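Local coordinates for N-terminal acetyltransferase-like protein (Chaetomium thermophilum, PDB 5NNP) that probably serves as the helical-repeat auxiliary subunit of an N-terminal acetyltransferase A complex, wrapping around a partner protein chain, at residues A[485-490]-A[515-520]. Numbering follows the deposited sequence.
Sequences QCIWFL and SIFDTW
With CG anti to its carbonyl carbon (chi1 -54°) and an extended chain beyond, Gln485 carries its amide to the indole of Trp520, whose own chi1 of -72° turns the ring to meet it. Trp520 NE1 donates to Gln485 OE1 at 2.9 Å, almost straight at 175°; the oxygen lies in the indole plane, whereas the donor stands above the amide's carbonyl plane. OE1 also hydrogen-bonds a polar side chain and the backbone, both on the chain of another protein, so three bonds grip this buried oxygen. Gln485, with positive phi, is the C-prime residue of the Schellman motif ending helix 476-483, illustrating how a helix stop can double as a polar anchor. Beside it the contact is apolar. Ile487 CD1 meets Trp520 CH2 obliquely and lies 3.9 Å from Phe517 CE2, while Leu490 CD1 meets Ile516 CD1 tip to tip at 3.6 Å. Within helix 503-523, Ile516 CG2 lies 3.5 Å above one indole face, offset toward its rim. An alanine in place of Trp520 removes the indole N-H and would probably leave the Gln485 amide less firmly fixed, with a gap beside Ile487 CD1. The contact joins consecutive helices 487-499 and 503-523 of an all-helical repeat array, with helix 442-454 packed against Trp488 and Phe489.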
loop_
_atom_site.group_PDB
_atom_site.type_symbol
_atom_site.label_atom_id
_atom_site.label_comp_id
_atom_site.label_asym_id
_atom_site.label_seq_id
_atom_site.Cartn_x
_atom_site.Cartn_y
_atom_site.Cartn_z
ATOM N N GLN A 485 2.076 -13.173 -2.950
ATOM C CA GLN A 485 2.492 -11.857 -3.432
ATOM C C GLN A 485 3.737 -11.326 -2.710
ATOM O O GLN A 485 3.823 -10.131 -2.400
ATOM C CB GLN A 485 1.326 -10.870 -3.292
ATOM C CG GLN A 485 0.046 -11.379 -3.980
ATOM C CD GLN A 485 -1.184 -10.509 -3.712
ATOM O OE1 GLN A 485 -1.124 -9.565 -2.943
ATOM N NE2 GLN A 485 -2.306 -10.841 -4.351
ATOM N N CYS A 486 4.705 -12.210 -2.456
ATOM C CA CYS A 486 5.892 -11.825 -1.694
ATOM C C CYS A 486 6.939 -11.128 -2.575
ATOM O O CYS A 486 7.814 -11.784 -3.162
ATOM C CB CYS A 486 6.520 -13.054 -1.011
ATOM S SG CYS A 486 7.803 -12.643 0.204
ATOM N N ILE A 487 6.863 -9.799 -2.634
ATOM C CA ILE A 487 7.697 -9.002 -3.532
ATOM C C ILE A 487 9.177 -8.891 -3.099
ATOM O O ILE A 487 10.069 -8.851 -3.941
ATOM C CB ILE A 487 7.105 -7.576 -3.694
ATOM C CG1 ILE A 487 5.745 -7.653 -4.402
ATOM C CG2 ILE A 487 8.048 -6.664 -4.490
ATOM C CD1 ILE A 487 5.009 -6.335 -4.496
ATOM N N TRP A 488 9.447 -8.826 -1.801
ATOM C CA TRP A 488 10.834 -8.709 -1.364
ATOM C C TRP A 488 11.603 -9.943 -1.832
ATOM O O TRP A 488 12.683 -9.823 -2.432
ATOM C CB TRP A 488 10.954 -8.513 0.160
ATOM C CG TRP A 488 10.920 -9.769 1.009
ATOM C CD1 TRP A 488 9.851 -10.256 1.712
ATOM C CD2 TRP A 488 12.007 -10.685 1.254
ATOM N NE1 TRP A 488 10.200 -11.416 2.363
ATOM C CE2 TRP A 488 11.511 -11.700 2.101
ATOM C CE3 TRP A 488 13.339 -10.751 0.827
ATOM C CZ2 TRP A 488 12.307 -12.756 2.539
ATOM C CZ3 TRP A 488 14.128 -11.809 1.267
ATOM C CH2 TRP A 488 13.609 -12.793 2.112
ATOM N N PHE A 489 11.033 -11.122 -1.620
ATOM C CA PHE A 489 11.772 -12.319 -1.967
ATOM C C PHE A 489 11.908 -12.443 -3.479
ATOM O O PHE A 489 12.980 -12.764 -3.979
ATOM C CB PHE A 489 11.128 -13.585 -1.408
ATOM C CG PHE A 489 11.857 -14.826 -1.811
ATOM C CD1 PHE A 489 13.014 -15.207 -1.149
ATOM C CD2 PHE A 489 11.425 -15.590 -2.879
ATOM C CE1 PHE A 489 13.699 -16.328 -1.517
ATOM C CE2 PHE A 489 12.127 -16.727 -3.257
ATOM C CZ PHE A 489 13.264 -17.089 -2.570
ATOM N N LEU A 490 10.814 -12.196 -4.198
ATOM C CA LEU A 490 10.828 -12.280 -5.657
ATOM C C LEU A 490 11.887 -11.344 -6.243
ATOM O O LEU A 490 12.640 -11.738 -7.135
ATOM C CB LEU A 490 9.452 -11.961 -6.237
ATOM C CG LEU A 490 8.323 -12.980 -6.011
ATOM C CD1 LEU A 490 7.000 -12.463 -6.569
ATOM C CD2 LEU A 490 8.650 -14.318 -6.618
ATOM N N SER A 515 3.242 -8.327 -12.503
ATOM C CA SER A 515 1.907 -8.914 -12.479
ATOM C C SER A 515 1.192 -8.758 -11.144
ATOM O O SER A 515 -0.038 -8.599 -11.101
ATOM C CB SER A 515 1.983 -10.381 -12.822
ATOM O OG SER A 515 2.114 -10.530 -14.219
ATOM N N ILE A 516 1.959 -8.822 -10.060
ATOM C CA ILE A 516 1.409 -8.561 -8.744
ATOM C C ILE A 516 0.830 -7.157 -8.712
ATOM O O ILE A 516 -0.227 -6.939 -8.111
ATOM C CB ILE A 516 2.467 -8.734 -7.636
ATOM C CG1 ILE A 516 2.799 -10.214 -7.469
ATOM C CG2 ILE A 516 1.974 -8.188 -6.325
ATOM C CD1 ILE A 516 4.019 -10.461 -6.598
ATOM N N PHE A 517 1.487 -6.209 -9.381
ATOM C CA PHE A 517 0.966 -4.845 -9.376
ATOM C C PHE A 517 -0.279 -4.749 -10.253
ATOM O O PHE A 517 -1.194 -3.999 -9.939
ATOM C CB PHE A 517 2.033 -3.823 -9.782
ATOM C CG PHE A 517 2.763 -3.241 -8.597
ATOM C CD1 PHE A 517 2.316 -2.081 -7.987
ATOM C CD2 PHE A 517 3.855 -3.893 -8.042
ATOM C CE1 PHE A 517 2.971 -1.557 -6.872
ATOM C CE2 PHE A 517 4.508 -3.371 -6.909
ATOM C CZ PHE A 517 4.065 -2.204 -6.337
ATOM N N ASP A 518 -0.360 -5.549 -11.306
ATOM C CA ASP A 518 -1.579 -5.564 -12.104
ATOM C C ASP A 518 -2.743 -6.054 -11.245
ATOM O O ASP A 518 -3.860 -5.568 -11.364
ATOM C CB ASP A 518 -1.429 -6.443 -13.347
ATOM C CG ASP A 518 -0.592 -5.785 -14.445
ATOM O OD1 ASP A 518 -0.371 -4.552 -14.385
ATOM O OD2 ASP A 518 -0.162 -6.512 -15.374
ATOM N N THR A 519 -2.462 -6.999 -10.357
ATOM C CA THR A 519 -3.496 -7.589 -9.527
ATOM C C THR A 519 -4.016 -6.588 -8.515
ATOM O O THR A 519 -5.219 -6.450 -8.316
ATOM C CB THR A 519 -2.979 -8.807 -8.786
ATOM O OG1 THR A 519 -2.675 -9.834 -9.728
ATOM C CG2 THR A 519 -4.027 -9.311 -7.780
ATOM N N TRP A 520 -3.084 -5.907 -7.866
ATOM C CA TRP A 520 -3.393 -4.866 -6.913
ATOM C C TRP A 520 -4.287 -3.811 -7.560
ATOM O O TRP A 520 -5.218 -3.294 -6.932
ATOM C CB TRP A 520 -2.092 -4.263 -6.396
ATOM C CG TRP A 520 -1.360 -5.199 -5.475
ATOM C CD1 TRP A 520 -1.759 -6.447 -5.104
ATOM C CD2 TRP A 520 -0.123 -4.949 -4.787
ATOM N NE1 TRP A 520 -0.846 -6.998 -4.237
ATOM C CE2 TRP A 520 0.161 -6.102 -4.021
ATOM C CE3 TRP A 520 0.776 -3.874 -4.753
ATOM C CZ2 TRP A 520 1.315 -6.211 -3.230
ATOM C CZ3 TRP A 520 1.925 -3.982 -3.957
ATOM C CH2 TRP A 520 2.178 -5.139 -3.207
#